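Local coordinates for catechol 1,2-dioxygenase (Pseudomonas putida, PDB 2AZQ), which probably catalyses the intradiol ring cleavage of catechol by molecular oxygen to cis,cis-muconate, using a ferric iron, in the beta-ketoadipate pathway, at residues A[132-137]-A[186-191]. Residues are numbered along the deposited sequence; the frame is centred on the assembly and turned at random.
Sequences VMFLQG and RYRARS
Ala189 O takes two donors: the backbone N of Leu135 on the facing strand at 2.8 Å, and, more weakly, NH1 of Arg188 on its own strand at 3.3 Å. It sits midway along an antiparallel pairing of 132-137 with 186-191, in which Met133 with Ser191, Leu135 with Ala189 and Gly137 with Tyr187 are hydrogen-bonded pairs, each closed by two backbone bonds.

To bring its guanidinium back over the neighbouring strand, Arg188 folds at chi2 (-81°) and again at chi3. NH2 then arrives at the edge of the Phe134 ring, 3.5 Å from CD2, the ring and guanidinium planes being 53° apart. Arg190, directly across from Phe134 in a non-hydrogen-bonded pair, lays its CG 3.6 Å from Phe134 CE2, and farther out its NE reaches Val132 CG1. Gln136, the residue opposite Arg188, has its OE1 3.3 Å from Arg188 CD. Phe281 meets the Phe134 ring edge-to-face.

The opposite face is largely apolar, though Ser191 OG there hydrogen-bonds His156 NE2. Leu135 CB rests 3.8 Å from Ala189 CB, with Leu154 and Ile179 packing against this pair. The Met133 side chain lies about 9 Å from that of His221, an iron ligand. Tyr187 has CG set between its backbone N and carbonyl carbon (chi1 67°), which swings the ring across the backbone of Gly137; the glycine N lies 3.5 Å above the ring plane, offset toward the rim. The hydroxyl hydrogen-bonds to Phe286 O on the strand beyond 132-140. An alanine in place of Tyr187 would probably uncover the Gly137 backbone and leave Phe286 O without this partner.

Within this transthyretin-like catalytic domain, the backbone bonds thus fix the register, two arginines, Arg188 and Arg190, pack against the Phe134 ring to give that side a polar, guanidinium-lined surface, and the Leu135–Ala189 side is packed away from solvent.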
loop_
_atom_site.group_PDB
_atom_site.type_symbol
_atom_site.label_atom_id
_atom_site.label_comp_id
_atom_site.label_asym_id
_atom_site.label_seq_id
_atom_site.Cartn_x
_atom_site.Cartn_y
_atom_site.Cartn_z
ATOM N N VAL A 132 -4.023 -31.127 24.561
ATOM C CA VAL A 132 -3.009 -31.778 23.736
ATOM C C VAL A 132 -3.777 -32.252 22.515
ATOM O O VAL A 132 -4.935 -32.675 22.626
ATOM C CB VAL A 132 -2.396 -33.029 24.432
ATOM C CG1 VAL A 132 -1.565 -33.846 23.445
ATOM C CG2 VAL A 132 -1.533 -32.599 25.593
ATOM N N MET A 133 -3.149 -32.151 21.355
ATOM C CA MET A 133 -3.764 -32.592 20.121
ATOM C C MET A 133 -2.819 -33.567 19.477
ATOM O O MET A 133 -1.629 -33.268 19.364
ATOM C CB MET A 133 -3.950 -31.434 19.162
ATOM C CG MET A 133 -4.294 -31.887 17.745
ATOM S SD MET A 133 -4.126 -30.562 16.541
ATOM C CE MET A 133 -5.200 -29.397 17.202
ATOM N N PHE A 134 -3.321 -34.736 19.085
ATOM C CA PHE A 134 -2.478 -35.708 18.409
ATOM C C PHE A 134 -2.869 -35.661 16.972
ATOM O O PHE A 134 -4.022 -35.936 16.621
ATOM C CB PHE A 134 -2.642 -37.115 18.969
ATOM C CG PHE A 134 -1.984 -37.293 20.286
ATOM C CD1 PHE A 134 -2.680 -37.078 21.463
ATOM C CD2 PHE A 134 -0.617 -37.547 20.348
ATOM C CE1 PHE A 134 -2.027 -37.107 22.681
ATOM C CE2 PHE A 134 0.048 -37.577 21.548
ATOM C CZ PHE A 134 -0.656 -37.355 22.727
ATOM N N LEU A 135 -1.887 -35.315 16.148
ATOM C CA LEU A 135 -2.061 -35.150 14.717
ATOM C C LEU A 135 -1.338 -36.232 13.934
ATOM O O LEU A 135 -0.132 -36.403 14.097
ATOM C CB LEU A 135 -1.507 -33.772 14.370
ATOM C CG LEU A 135 -1.847 -33.053 13.078
ATOM C CD1 LEU A 135 -3.337 -33.196 12.745
ATOM C CD2 LEU A 135 -1.493 -31.587 13.291
ATOM N N GLN A 136 -2.055 -36.989 13.107
ATOM C CA GLN A 136 -1.387 -38.030 12.310
ATOM C C GLN A 136 -2.081 -38.369 11.009
ATOM O O GLN A 136 -3.289 -38.201 10.871
ATOM C CB GLN A 136 -1.204 -39.323 13.100
ATOM C CG GLN A 136 -2.453 -40.125 13.310
ATOM C CD GLN A 136 -2.161 -41.433 14.029
ATOM O OE1 GLN A 136 -1.358 -41.460 14.973
ATOM N NE2 GLN A 136 -2.830 -42.519 13.612
ATOM N N GLY A 137 -1.297 -38.850 10.055
ATOM C CA GLY A 137 -1.832 -39.207 8.757
ATOM C C GLY A 137 -0.730 -39.604 7.794
ATOM O O GLY A 137 0.432 -39.664 8.169
ATOM N N ARG A 186 4.012 -41.969 6.784
ATOM C CA ARG A 186 3.219 -41.243 7.755
ATOM C C ARG A 186 3.973 -40.217 8.582
ATOM O O ARG A 186 5.206 -40.232 8.666
ATOM C CB ARG A 186 2.484 -42.219 8.673
ATOM C CG ARG A 186 3.391 -43.222 9.321
ATOM C CD ARG A 186 2.654 -44.106 10.313
ATOM N NE ARG A 186 3.621 -44.944 11.019
ATOM C CZ ARG A 186 3.594 -45.170 12.331
ATOM N NH1 ARG A 186 2.641 -44.619 13.090
ATOM N NH2 ARG A 186 4.543 -45.924 12.888
ATOM N N TYR A 187 3.203 -39.303 9.164
ATOM C CA TYR A 187 3.737 -38.241 9.998
ATOM C C TYR A 187 2.902 -38.319 11.257
ATOM O O TYR A 187 1.706 -38.641 11.191
ATOM C CB TYR A 187 3.568 -36.874 9.305
ATOM C CG TYR A 187 2.128 -36.407 9.155
ATOM C CD1 TYR A 187 1.494 -35.678 10.168
ATOM C CD2 TYR A 187 1.391 -36.709 8.014
ATOM C CE1 TYR A 187 0.152 -35.254 10.035
ATOM C CE2 TYR A 187 0.064 -36.294 7.872
ATOM C CZ TYR A 187 -0.551 -35.562 8.882
ATOM O OH TYR A 187 -1.851 -35.112 8.718
ATOM N N ARG A 188 3.543 -38.035 12.389
ATOM C CA ARG A 188 2.919 -38.055 13.727
ATOM C C ARG A 188 3.254 -36.730 14.428
ATOM O O ARG A 188 4.414 -36.336 14.473
ATOM C CB ARG A 188 3.505 -39.219 14.544
ATOM C CG ARG A 188 2.660 -40.492 14.698
ATOM C CD ARG A 188 1.603 -40.313 15.801
ATOM N NE ARG A 188 2.165 -39.672 16.997
ATOM C CZ ARG A 188 1.778 -38.478 17.464
ATOM N NH1 ARG A 188 0.819 -37.790 16.836
ATOM N NH2 ARG A 188 2.368 -37.951 18.541
ATOM N N ALA A 189 2.268 -36.034 14.980
ATOM C CA ALA A 189 2.578 -34.770 15.656
ATOM C C ALA A 189 1.847 -34.549 16.983
ATOM O O ALA A 189 0.629 -34.469 17.019
ATOM C CB ALA A 189 2.309 -33.608 14.716
ATOM N N ARG A 190 2.602 -34.456 18.071
ATOM C CA ARG A 190 2.038 -34.213 19.405
ATOM C C ARG A 190 2.042 -32.688 19.565
ATOM O O ARG A 190 3.091 -32.054 19.498
ATOM C CB ARG A 190 2.925 -34.907 20.471
ATOM C CG ARG A 190 2.414 -34.911 21.940
ATOM C CD ARG A 190 2.550 -33.547 22.600
ATOM N NE ARG A 190 2.033 -33.467 23.975
ATOM C CZ ARG A 190 2.476 -34.178 25.013
ATOM N NH1 ARG A 190 3.460 -35.050 24.856
ATOM N NH2 ARG A 190 1.964 -33.971 26.220
ATOM N N SER A 191 0.876 -32.087 19.752
ATOM C CA SER A 191 0.844 -30.633 19.865
ATOM C C SER A 191 -0.319 -30.127 20.748
ATOM O O SER A 191 -0.611 -30.725 21.799
ATOM C CB SER A 191 0.788 -30.043 18.445
ATOM O OG SER A 191 0.893 -28.632 18.424
#